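Local coordinates for protein Atp-dependent DNA ligase (Psychromonas sp., PDB 4D05) that probably seals nicks in DNA at the expense of ATP, passing through a covalent enzyme-adenylate intermediate, at residues Y21-K26 and Q132-T137; G154-H159 and L172-K177. One frame throughout, in Å; residues are numbered along the deposited sequence.

How the contacts relate
Contacts 1 and 2 meet in one beta sheet of the nucleotidyltransferase domain, their centres about 8 Å apart. Strand 21-26 of contact 1 lies beside strand 154-159 of contact 2 and is antiparallel to it: Ser24 O is 2.8 Å from Met156 N, and Lys26 N is 2.9 Å from Gly154 O. Both contacts reach the same AMP, contact 1 through the covalent link of Lys26 and the grip of Ser24 and Glu25 on the adenine amino group, contact 2 through Met156 against the base and Lys174 at the phosphate. Loop 132-137 adds a single bridge to strand 21-26, away from Lys26 and the nucleotide.

Contact 1 (Y21-K26 and Q132-T137); sequences YYVSEK and QKIPNT. With AMP (adenosine monophosphate), chain H.
Strand 21-26 leads into the conserved lysine motif of the nucleotidyltransferase fold of DNA ligases, and loop 132-137 pairs with its first half through a single antiparallel bridge between Val23 and Gln132. Val23 N donates to Gln132 O over 2.8 Å, and Gln132 N returns a bond of 2.9 Å to Val23 O. Lys133 then folds back over Tyr22. A bend at chi2 (-64°) folds the chain so that CE comes to lie over the centre of the ring, 3.8 Å from Tyr22 CZ, as a CH-pi contact, and a further bend at chi4 sets the direction of NZ, which is off-centre in a cation-pi contact. The ammonium is also held by Gln160 and Thr19, and the tyrosine hydroxyl by Glu108. Beyond the bridge, Val23 CG2 meets Ile134 CG1 at 3.9 Å, the two side chains crossing at about a right angle beside helix 137-149. At the other end of the strand is the adenylated lysine of that motif: Lys26 NZ is covalently bonded to the AMP phosphorus at 1.9 Å, the enzyme-adenylate intermediate itself. The base is read by its amino group, since AMP N6 donates to Ser24 OG at 2.9 Å and also to Glu25 O. Before the helix, Asn136 takes the N-cap position, its OD1 accepting from Ala139 N.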
ATOM      1  N   TYR A  21      16.668  -7.195   1.984  1.00  7.11           N
ATOM      2  CA  TYR A  21      15.301  -6.901   2.430  1.00  5.86           C
ATOM      3  C   TYR A  21      14.436  -8.125   2.609  1.00  5.48           C
ATOM      4  O   TYR A  21      14.423  -9.028   1.769  1.00  7.30           O
ATOM      5  CB  TYR A  21      14.600  -6.003   1.414  1.00  5.27           C
ATOM      6  CG  TYR A  21      15.245  -4.678   1.325  1.00  7.40           C
ATOM      7  CD1 TYR A  21      16.415  -4.516   0.596  1.00  8.41           C
ATOM      8  CD2 TYR A  21      14.725  -3.587   1.990  1.00  7.49           C
ATOM      9  CE1 TYR A  21      17.038  -3.315   0.539  1.00  9.40           C
ATOM     10  CE2 TYR A  21      15.349  -2.374   1.931  1.00  9.89           C
ATOM     11  CZ  TYR A  21      16.518  -2.246   1.198  1.00  9.24           C
ATOM     12  OH  TYR A  21      17.193  -1.051   1.124  1.00 15.83           O
ATOM     13  N   TYR A  22      13.656  -8.126   3.684  1.00  4.71           N
ATOM     14  CA  TYR A  22      12.591  -9.090   3.831  1.00  4.96           C
ATOM     15  C   TYR A  22      11.372  -8.615   3.043  1.00  3.87           C
ATOM     16  O   TYR A  22      10.957  -7.457   3.153  1.00  4.60           O
ATOM     17  CB  TYR A  22      12.227  -9.306   5.317  1.00  4.38           C
ATOM     18  CG  TYR A  22      13.240 -10.234   5.971  1.00  5.84           C
ATOM     19  CD1 TYR A  22      13.134 -11.616   5.824  1.00  6.72           C
ATOM     20  CD2 TYR A  22      14.309  -9.727   6.669  1.00  7.66           C
ATOM     21  CE1 TYR A  22      14.073 -12.481   6.398  1.00  7.48           C
ATOM     22  CE2 TYR A  22      15.254 -10.564   7.238  1.00  9.16           C
ATOM     23  CZ  TYR A  22      15.133 -11.935   7.094  1.00  8.49           C
ATOM     24  OH  TYR A  22      16.092 -12.754   7.675  1.00 11.33           O
ATOM     25  N   VAL A  23      10.789  -9.536   2.287  1.00  3.46           N
ATOM     26  CA  VAL A  23       9.690  -9.228   1.383  1.00  2.81           C
ATOM     27  C   VAL A  23       8.434  -9.916   1.878  1.00  4.58           C
ATOM     28  O   VAL A  23       8.446 -11.099   2.186  1.00  4.21           O
ATOM     29  CB  VAL A  23      10.020  -9.695  -0.054  1.00  4.12           C
ATOM     30  CG1 VAL A  23       8.910  -9.325  -1.002  1.00  4.62           C
ATOM     31  CG2 VAL A  23      11.345  -9.119  -0.468  1.00  5.59           C
ATOM     32  N   SER A  24       7.339  -9.151   1.926  1.00  3.71           N
ATOM     33  CA  SER A  24       6.073  -9.656   2.403  1.00  3.14           C
ATOM     34  C   SER A  24       4.962  -9.119   1.509  1.00  3.34           C
ATOM     35  O   SER A  24       5.152  -8.176   0.753  1.00  4.15           O
ATOM     36  CB  SER A  24       5.846  -9.190   3.863  1.00  4.67           C
ATOM     37  OG  SER A  24       5.807  -7.777   3.928  1.00  4.77           O
ATOM     38  N   GLU A  25       3.802  -9.742   1.590  1.00  4.27           N
ATOM     39  CA  GLU A  25       2.624  -9.270   0.837  1.00  2.94           C
ATOM     40  C   GLU A  25       2.026  -8.031   1.489  1.00  2.59           C
ATOM     41  O   GLU A  25       1.755  -7.993   2.699  1.00  3.84           O
ATOM     42  CB  GLU A  25       1.572 -10.377   0.769  1.00  5.17           C
ATOM     43  CG  GLU A  25       0.361  -9.984  -0.102  1.00  5.44           C
ATOM     44  CD  GLU A  25      -0.622 -11.102  -0.341  1.00  7.53           C
ATOM     45  OE1 GLU A  25      -0.214 -12.277  -0.223  1.00  8.40           O
ATOM     46  OE2 GLU A  25      -1.813 -10.804  -0.655  1.00  8.21           O
ATOM     47  N   LYS A  26       1.817  -7.000   0.686  1.00  3.37           N
ATOM     48  CA  LYS A  26       1.124  -5.794   1.128  1.00  3.92           C
ATOM     49  C   LYS A  26      -0.367  -6.149   1.276  1.00  5.51           C
ATOM     50  O   LYS A  26      -1.010  -6.517   0.307  1.00  5.82           O
ATOM     51  CB  LYS A  26       1.308  -4.718   0.059  1.00  4.40           C
ATOM     52  CG  LYS A  26       0.811  -3.325   0.408  1.00  6.79           C
ATOM     53  CD  LYS A  26       1.144  -2.409  -0.778  1.00  9.17           C
ATOM     54  CE  LYS A  26       0.975  -0.919  -0.401  1.00 12.22           C
ATOM     55  NZ  LYS A  26      -0.471  -0.726  -0.254  1.00 15.52           N
ATOM     56  N   GLN A 132       9.967 -13.175   3.506  1.00  5.24           N
ATOM     57  CA  GLN A 132      10.873 -14.016   2.725  1.00  8.33           C
ATOM     58  C   GLN A 132      11.994 -13.221   2.086  1.00  7.55           C
ATOM     59  O   GLN A 132      11.892 -12.031   1.868  1.00  6.42           O
ATOM     60  CB  GLN A 132      10.111 -14.812   1.654  1.00 13.34           C
ATOM     61  CG  GLN A 132       9.357 -13.978   0.624  1.00 18.48           C
ATOM     62  CD  GLN A 132       8.436 -14.841  -0.281  1.00 24.26           C
ATOM     63  OE1 GLN A 132       8.911 -15.631  -1.098  1.00 27.78           O
ATOM     64  NE2 GLN A 132       7.126 -14.681  -0.131  1.00 27.64           N
ATOM     65  N   LYS A 133      13.066 -13.933   1.762  1.00  7.14           N
ATOM     66  CA  LYS A 133      14.156 -13.359   0.998  1.00  8.92           C
ATOM     67  C   LYS A 133      14.033 -13.735  -0.480  1.00  8.17           C
ATOM     68  O   LYS A 133      13.689 -14.874  -0.848  1.00 10.25           O
ATOM     69  CB  LYS A 133      15.509 -13.863   1.540  1.00  9.80           C
ATOM     70  CG  LYS A 133      15.920 -13.238   2.860  1.00 14.69           C
ATOM     71  CD  LYS A 133      16.152 -11.751   2.702  1.00 15.39           C
ATOM     72  CE  LYS A 133      16.916 -11.117   3.831  1.00 17.90           C
ATOM     73  NZ  LYS A 133      18.358 -11.580   3.904  1.00 18.68           N
ATOM     74  N   ILE A 134      14.377 -12.771  -1.312  1.00  6.82           N
ATOM     75  CA  ILE A 134      14.262 -12.887  -2.770  1.00  6.15           C
ATOM     76  C   ILE A 134      15.628 -12.592  -3.368  1.00  5.72           C
ATOM     77  O   ILE A 134      16.321 -11.665  -2.924  1.00  6.48           O
ATOM     78  CB  ILE A 134      13.191 -11.874  -3.279  1.00  6.76           C
ATOM     79  CG1 ILE A 134      11.793 -12.207  -2.736  1.00  9.34           C
ATOM     80  CG2 ILE A 134      13.112 -11.828  -4.778  1.00  8.68           C
ATOM     81  CD1 ILE A 134      11.223 -13.522  -3.234  1.00 13.07           C
ATOM     82  N   PRO A 135      16.053 -13.375  -4.369  1.00  5.72           N
ATOM     83  CA  PRO A 135      17.467 -13.269  -4.757  1.00  7.79           C
ATOM     84  C   PRO A 135      17.842 -12.102  -5.673  1.00  6.93           C
ATOM     85  O   PRO A 135      19.030 -11.721  -5.719  1.00  6.97           O
ATOM     86  CB  PRO A 135      17.729 -14.592  -5.490  1.00  7.54           C
ATOM     87  CG  PRO A 135      16.382 -15.004  -5.993  1.00  7.10           C
ATOM     88  CD  PRO A 135      15.443 -14.607  -4.878  1.00  5.57           C
ATOM     89  N   ASN A 136      16.887 -11.544  -6.414  1.00  4.93           N
ATOM     90  CA  ASN A 136      17.213 -10.501  -7.382  1.00  5.61           C
ATOM     91  C   ASN A 136      15.951  -9.804  -7.826  1.00  5.34           C
ATOM     92  O   ASN A 136      14.853 -10.266  -7.545  1.00  4.16           O
ATOM     93  CB  ASN A 136      17.983 -11.042  -8.608  1.00  4.49           C
ATOM     94  CG  ASN A 136      17.330 -12.264  -9.205  1.00  5.03           C
ATOM     95  OD1 ASN A 136      16.221 -12.211  -9.722  1.00  5.27           O
ATOM     96  ND2 ASN A 136      18.024 -13.403  -9.107  1.00  6.19           N
ATOM     97  N   THR A 137      16.105  -8.692  -8.523  1.00  4.58           N
ATOM     98  CA  THR A 137      14.952  -7.870  -8.911  1.00  5.45           C
ATOM     99  C   THR A 137      14.017  -8.557  -9.912  1.00  4.34           C
ATOM    100  O   THR A 137      12.776  -8.436  -9.824  1.00  4.31           O
ATOM    101  CB  THR A 137      15.421  -6.581  -9.513  1.00 11.61           C
ATOM    102  OG1 THR A 137      16.195  -5.881  -8.535  1.00 12.66           O
ATOM    103  CG2 THR A 137      14.188  -5.722  -9.928  1.00 12.67           C
TER
HETATM  104  P   AMP H1263      -0.618   0.945   0.732  1.00 19.70           P
HETATM  105  O1P AMP H1263      -0.023   2.078  -0.054  1.00 21.39           O
HETATM  106  O2P AMP H1263      -2.093   0.810   1.063  1.00 21.02           O
HETATM  107  O5' AMP H1263       0.281   0.774   2.029  1.00 16.59           O
HETATM  108  C5' AMP H1263      -0.048  -0.349   2.813  1.00 19.09           C
HETATM  109  C4' AMP H1263      -0.105   0.126   4.232  1.00 15.89           C
HETATM  110  O4' AMP H1263      -0.377  -0.941   5.115  1.00 13.75           O
HETATM  111  C3' AMP H1263       1.238   0.685   4.564  1.00 21.57           C
HETATM  112  O3' AMP H1263       0.950   1.903   5.270  1.00 23.92           O
HETATM  113  C2' AMP H1263       1.863  -0.349   5.456  1.00 20.08           C
HETATM  114  O2' AMP H1263       2.501   0.508   6.406  1.00 22.04           O
HETATM  115  C1' AMP H1263       0.725  -1.304   5.926  1.00 14.59           C
HETATM  116  N9  AMP H1263       0.996  -2.726   5.524  1.00 11.38           N
HETATM  117  C8  AMP H1263       0.211  -3.633   4.876  1.00  8.92           C
HETATM  118  N7  AMP H1263       0.841  -4.815   4.659  1.00  8.16           N
HETATM  119  C5  AMP H1263       2.052  -4.671   5.243  1.00  5.99           C
HETATM  120  C6  AMP H1263       3.252  -5.505   5.350  1.00  4.91           C
HETATM  121  N6  AMP H1263       3.245  -6.747   4.844  1.00  5.95           N
HETATM  122  N1  AMP H1263       4.288  -4.977   6.012  1.00  6.63           N
HETATM  123  C2  AMP H1263       4.318  -3.720   6.475  1.00  7.36           C
HETATM  124  N3  AMP H1263       3.287  -2.897   6.403  1.00  7.24           N
HETATM  125  C4  AMP H1263       2.149  -3.316   5.798  1.00  7.09           C
HETATM  126  O   HOH W   1      15.095 -10.232  -0.372  1.00 17.33           O

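Contact 2 (G154-H159 and L172-K177); sequences GLMLHH and LMKLKK. With AMP (adenosine monophosphate), chain H; SO4 (sulfate ion), chain F.
Strands 154-159 and 173-175 run antiparallel at 156°, Leu155 facing Leu175 and Leu157 facing Met173 as hydrogen-bonded pairs, with Met156 and Lys174 as the non-hydrogen-bonded pair between them. Leu155 N donates to Leu175 O at 2.9 Å, and Met156 CA adds a CA-H...O contact to Met173 O. On the face of Leu155, Leu157, Met173 and Leu175, Leu157 CD1 touches Leu175 CB at 3.9 Å, the two side chains meeting at a slant; Leu140 and Leu144 of helix 137-149 pack against Leu155 and Leu175. The other face forms part of the nucleotide pocket of the adenylation domain. There Met156, a selenomethionine, lays CG 3.4 Å from C6 of the AMP base, and the bend at chi2 (-71°) places SE 3.9 Å from Lys174 CG, the two side chains lying alongside. Farther along, Leu172 CD1 fits between Met156 CE and the His158 ring, 3.8 Å from His158 ND1. Lys174, extended beyond CG, takes NZ to AMP O1P at 2.7 Å and to sulfate O1 at 2.9 Å. Replacing Lys174 by an alanine would probably leave the phosphate oxygen O1P and the sulfate without this shared positive partner and uncover one flank of the selenomethionine. Lys42 and Arg168 bind the same sulfate, which probably came from the crystallisation liquor.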
ATOM      1  N   GLY A 154       0.121  -6.050  -3.511  1.00  5.29           N
ATOM      2  CA  GLY A 154       1.489  -5.716  -3.835  1.00  4.93           C
ATOM      3  C   GLY A 154       2.428  -6.329  -2.812  1.00  4.32           C
ATOM      4  O   GLY A 154       2.067  -7.310  -2.148  1.00  4.16           O
ATOM      5  N   LEU A 155       3.632  -5.757  -2.716  1.00  3.19           N
ATOM      6  CA  LEU A 155       4.645  -6.248  -1.780  1.00  3.51           C
ATOM      7  C   LEU A 155       5.159  -5.129  -0.889  1.00  3.74           C
ATOM      8  O   LEU A 155       5.043  -3.948  -1.216  1.00  6.04           O
ATOM      9  CB  LEU A 155       5.839  -6.837  -2.561  1.00  4.14           C
ATOM     10  CG  LEU A 155       5.496  -8.004  -3.468  1.00  4.07           C
ATOM     11  CD1 LEU A 155       6.704  -8.411  -4.330  1.00  6.37           C
ATOM     12  CD2 LEU A 155       5.036  -9.130  -2.622  1.00  4.79           C
HETATM   13  N   MSE A 156       5.730  -5.510   0.246  1.00  3.17           N
HETATM   14  CA  MSE A 156       6.479  -4.623   1.094  1.00  3.74           C
HETATM   15  C   MSE A 156       7.880  -5.174   1.296  1.00  3.11           C
HETATM   16  O   MSE A 156       8.055  -6.375   1.365  1.00  3.92           O
HETATM   17  CB  MSE A 156       5.821  -4.506   2.490  1.00  4.89           C
HETATM   18  CG  MSE A 156       4.358  -4.046   2.473  1.00  8.76           C
HETATM   19 SE   MSE A 156       4.159  -2.148   1.976  1.00 10.78          SE
HETATM   20  CE  MSE A 156       5.425  -1.383   3.273  1.00 12.54           C
ATOM     21  N   LEU A 157       8.859  -4.268   1.402  1.00  3.84           N
ATOM     22  CA  LEU A 157      10.245  -4.606   1.622  1.00  3.14           C
ATOM     23  C   LEU A 157      10.719  -3.918   2.913  1.00  3.67           C
ATOM     24  O   LEU A 157      10.487  -2.726   3.112  1.00  4.54           O
ATOM     25  CB  LEU A 157      11.109  -4.117   0.469  1.00  5.28           C
ATOM     26  CG  LEU A 157      10.950  -4.890  -0.863  1.00  8.20           C
ATOM     27  CD1 LEU A 157       9.744  -4.422  -1.675  1.00 11.65           C
ATOM     28  CD2 LEU A 157      12.170  -4.748  -1.707  1.00 10.82           C
ATOM     29  N   HIS A 158      11.427  -4.661   3.755  1.00  4.04           N
ATOM     30  CA  HIS A 158      11.923  -4.083   5.009  1.00  4.76           C
ATOM     31  C   HIS A 158      13.345  -4.566   5.244  1.00  4.62           C
ATOM     32  O   HIS A 158      13.602  -5.761   5.307  1.00  5.39           O
ATOM     33  CB  HIS A 158      10.995  -4.513   6.138  1.00  3.47           C
ATOM     34  CG  HIS A 158      11.155  -3.721   7.396  1.00  3.18           C
ATOM     35  ND1 HIS A 158      10.218  -3.760   8.406  1.00  3.51           N
ATOM     36  CD2 HIS A 158      12.131  -2.894   7.823  1.00  3.96           C
ATOM     37  CE1 HIS A 158      10.586  -2.950   9.378  1.00  3.96           C
ATOM     38  NE2 HIS A 158      11.764  -2.436   9.069  1.00  5.17           N
ATOM     39  N   HIS A 159      14.274  -3.626   5.306  1.00  4.36           N
ATOM     40  CA  HIS A 159      15.687  -3.944   5.444  1.00  5.06           C
ATOM     41  C   HIS A 159      15.941  -4.743   6.728  1.00  3.51           C
ATOM     42  O   HIS A 159      15.493  -4.360   7.823  1.00  4.47           O
ATOM     43  CB  HIS A 159      16.504  -2.653   5.409  1.00  6.42           C
ATOM     44  CG  HIS A 159      17.953  -2.862   5.134  1.00  6.67           C
ATOM     45  ND1 HIS A 159      18.791  -3.468   6.038  1.00  8.40           N
ATOM     46  CD2 HIS A 159      18.714  -2.550   4.059  1.00  7.82           C
ATOM     47  CE1 HIS A 159      20.017  -3.511   5.536  1.00  9.26           C
ATOM     48  NE2 HIS A 159      19.993  -2.971   4.330  1.00  9.67           N
ATOM     49  N   LEU A 172      11.829   0.849   4.858  1.00  6.23           N
ATOM     50  CA  LEU A 172      10.568   0.172   4.655  1.00  6.59           C
ATOM     51  C   LEU A 172       9.938   0.727   3.384  1.00  7.74           C
ATOM     52  O   LEU A 172       9.632   1.908   3.339  1.00  9.62           O
ATOM     53  CB  LEU A 172       9.627   0.444   5.848  1.00  6.65           C
ATOM     54  CG  LEU A 172       8.260  -0.235   5.795  1.00  9.18           C
ATOM     55  CD1 LEU A 172       8.351  -1.757   5.822  1.00  7.59           C
ATOM     56  CD2 LEU A 172       7.326   0.235   6.914  1.00 10.34           C
HETATM   57  N   MSE A 173       9.763  -0.102   2.376  1.00  6.47           N
HETATM   58  CA  MSE A 173       9.274   0.363   1.077  1.00  6.41           C
HETATM   59  C   MSE A 173       8.046  -0.404   0.562  1.00  6.68           C
HETATM   60  O   MSE A 173       7.940  -1.607   0.743  1.00  6.18           O
HETATM   61  CB  MSE A 173      10.379   0.239   0.044  1.00  7.69           C
HETATM   62  CG  MSE A 173      11.554   1.151   0.283  1.00 11.19           C
HETATM   63 SE   MSE A 173      13.024   0.809  -0.953  1.00 14.54          SE
HETATM   64  CE  MSE A 173      13.703  -0.757  -0.077  1.00 15.44           C
ATOM     65  N   LYS A 174       7.156   0.334  -0.100  1.00  7.40           N
ATOM     66  CA  LYS A 174       5.991  -0.222  -0.768  1.00  8.32           C
ATOM     67  C   LYS A 174       6.369  -0.516  -2.188  1.00  7.55           C
ATOM     68  O   LYS A 174       6.980   0.309  -2.841  1.00  7.61           O
ATOM     69  CB  LYS A 174       4.829   0.799  -0.861  1.00 12.20           C
ATOM     70  CG  LYS A 174       4.433   1.416   0.407  1.00 15.91           C
ATOM     71  CD  LYS A 174       3.396   2.551   0.169  1.00 17.13           C
ATOM     72  CE  LYS A 174       2.845   2.982   1.484  1.00 21.25           C
ATOM     73  NZ  LYS A 174       1.627   3.802   1.312  1.00 21.04           N
ATOM     74  N   LEU A 175       5.909  -1.649  -2.695  1.00  5.31           N
ATOM     75  CA  LEU A 175       6.082  -1.978  -4.113  1.00  5.90           C
ATOM     76  C   LEU A 175       4.748  -2.408  -4.702  1.00  5.96           C
ATOM     77  O   LEU A 175       4.216  -3.486  -4.401  1.00  5.75           O
ATOM     78  CB  LEU A 175       7.142  -3.074  -4.267  1.00  7.04           C
ATOM     79  CG  LEU A 175       7.269  -3.653  -5.668  1.00  6.43           C
ATOM     80  CD1 LEU A 175       7.549  -2.598  -6.704  1.00  8.52           C
ATOM     81  CD2 LEU A 175       8.380  -4.707  -5.669  1.00  8.10           C
ATOM     82  N   LYS A 176       4.184  -1.546  -5.548  1.00  8.58           N
ATOM     83  CA  LYS A 176       2.975  -1.900  -6.287  1.00  8.95           C
ATOM     84  C   LYS A 176       3.327  -1.823  -7.758  1.00  8.53           C
ATOM     85  O   LYS A 176       4.352  -1.236  -8.135  1.00 10.74           O
ATOM     86  CB  LYS A 176       1.812  -0.959  -5.931  1.00 12.35           C
ATOM     87  CG  LYS A 176       1.313  -1.159  -4.494  1.00 15.16           C
ATOM     88  CD  LYS A 176       0.103  -0.319  -4.143  1.00 19.69           C
ATOM     89  CE  LYS A 176      -1.167  -0.926  -4.727  1.00 26.33           C
ATOM     90  NZ  LYS A 176      -2.421  -0.376  -4.077  1.00 30.57           N
ATOM     91  N   LYS A 177       2.498  -2.413  -8.599  1.00 11.26           N
ATOM     92  CA  LYS A 177       2.755  -2.348 -10.034  1.00 13.81           C
ATOM     93  C   LYS A 177       2.732  -0.958 -10.580  1.00 12.45           C
ATOM     94  O   LYS A 177       3.493  -0.622 -11.510  1.00 14.27           O
ATOM     95  CB  LYS A 177       1.769  -3.230 -10.798  1.00 19.19           C
ATOM     96  CG  LYS A 177       2.236  -4.676 -10.794  1.00 20.17           C
ATOM     97  CD  LYS A 177       1.849  -5.413 -11.995  1.00 22.40           C
ATOM     98  CE  LYS A 177       2.343  -6.857 -11.904  1.00 23.50           C
ATOM     99  NZ  LYS A 177       1.711  -7.647 -12.976  1.00 25.15           N
TER
HETATM  100  P   AMP H1263      -0.618   0.945   0.732  1.00 19.70           P
HETATM  101  O1P AMP H1263      -0.023   2.078  -0.054  1.00 21.39           O
HETATM  102  O2P AMP H1263      -2.093   0.810   1.063  1.00 21.02           O
HETATM  103  O5' AMP H1263       0.281   0.774   2.029  1.00 16.59           O
HETATM  104  C5' AMP H1263      -0.048  -0.349   2.813  1.00 19.09           C
HETATM  105  C4' AMP H1263      -0.105   0.126   4.232  1.00 15.89           C
HETATM  106  O4' AMP H1263      -0.377  -0.941   5.115  1.00 13.75           O
HETATM  107  C3' AMP H1263       1.238   0.685   4.564  1.00 21.57           C
HETATM  108  O3' AMP H1263       0.950   1.903   5.270  1.00 23.92           O
HETATM  109  C2' AMP H1263       1.863  -0.349   5.456  1.00 20.08           C
HETATM  110  O2' AMP H1263       2.501   0.508   6.406  1.00 22.04           O
HETATM  111  C1' AMP H1263       0.725  -1.304   5.926  1.00 14.59           C
HETATM  112  N9  AMP H1263       0.996  -2.726   5.524  1.00 11.38           N
HETATM  113  C8  AMP H1263       0.211  -3.633   4.876  1.00  8.92           C
HETATM  114  N7  AMP H1263       0.841  -4.815   4.659  1.00  8.16           N
HETATM  115  C5  AMP H1263       2.052  -4.671   5.243  1.00  5.99           C
HETATM  116  C6  AMP H1263       3.252  -5.505   5.350  1.00  4.91           C
HETATM  117  N6  AMP H1263       3.245  -6.747   4.844  1.00  5.95           N
HETATM  118  N1  AMP H1263       4.288  -4.977   6.012  1.00  6.63           N
HETATM  119  C2  AMP H1263       4.318  -3.720   6.475  1.00  7.36           C
HETATM  120  N3  AMP H1263       3.287  -2.897   6.403  1.00  7.24           N
HETATM  121  C4  AMP H1263       2.149  -3.316   5.798  1.00  7.09           C
HETATM  122  S   SO4 F1261       0.710   5.048   4.580  0.77 40.40           S
HETATM  123  O1  SO4 F1261      -0.121   4.349   3.593  0.77 36.87           O
HETATM  124  O2  SO4 F1261       0.266   4.761   5.958  0.77 39.69           O
HETATM  125  O3  SO4 F1261       2.106   4.604   4.481  0.77 41.77           O
HETATM  126  O4  SO4 F1261       0.628   6.498   4.341  0.77 36.02           O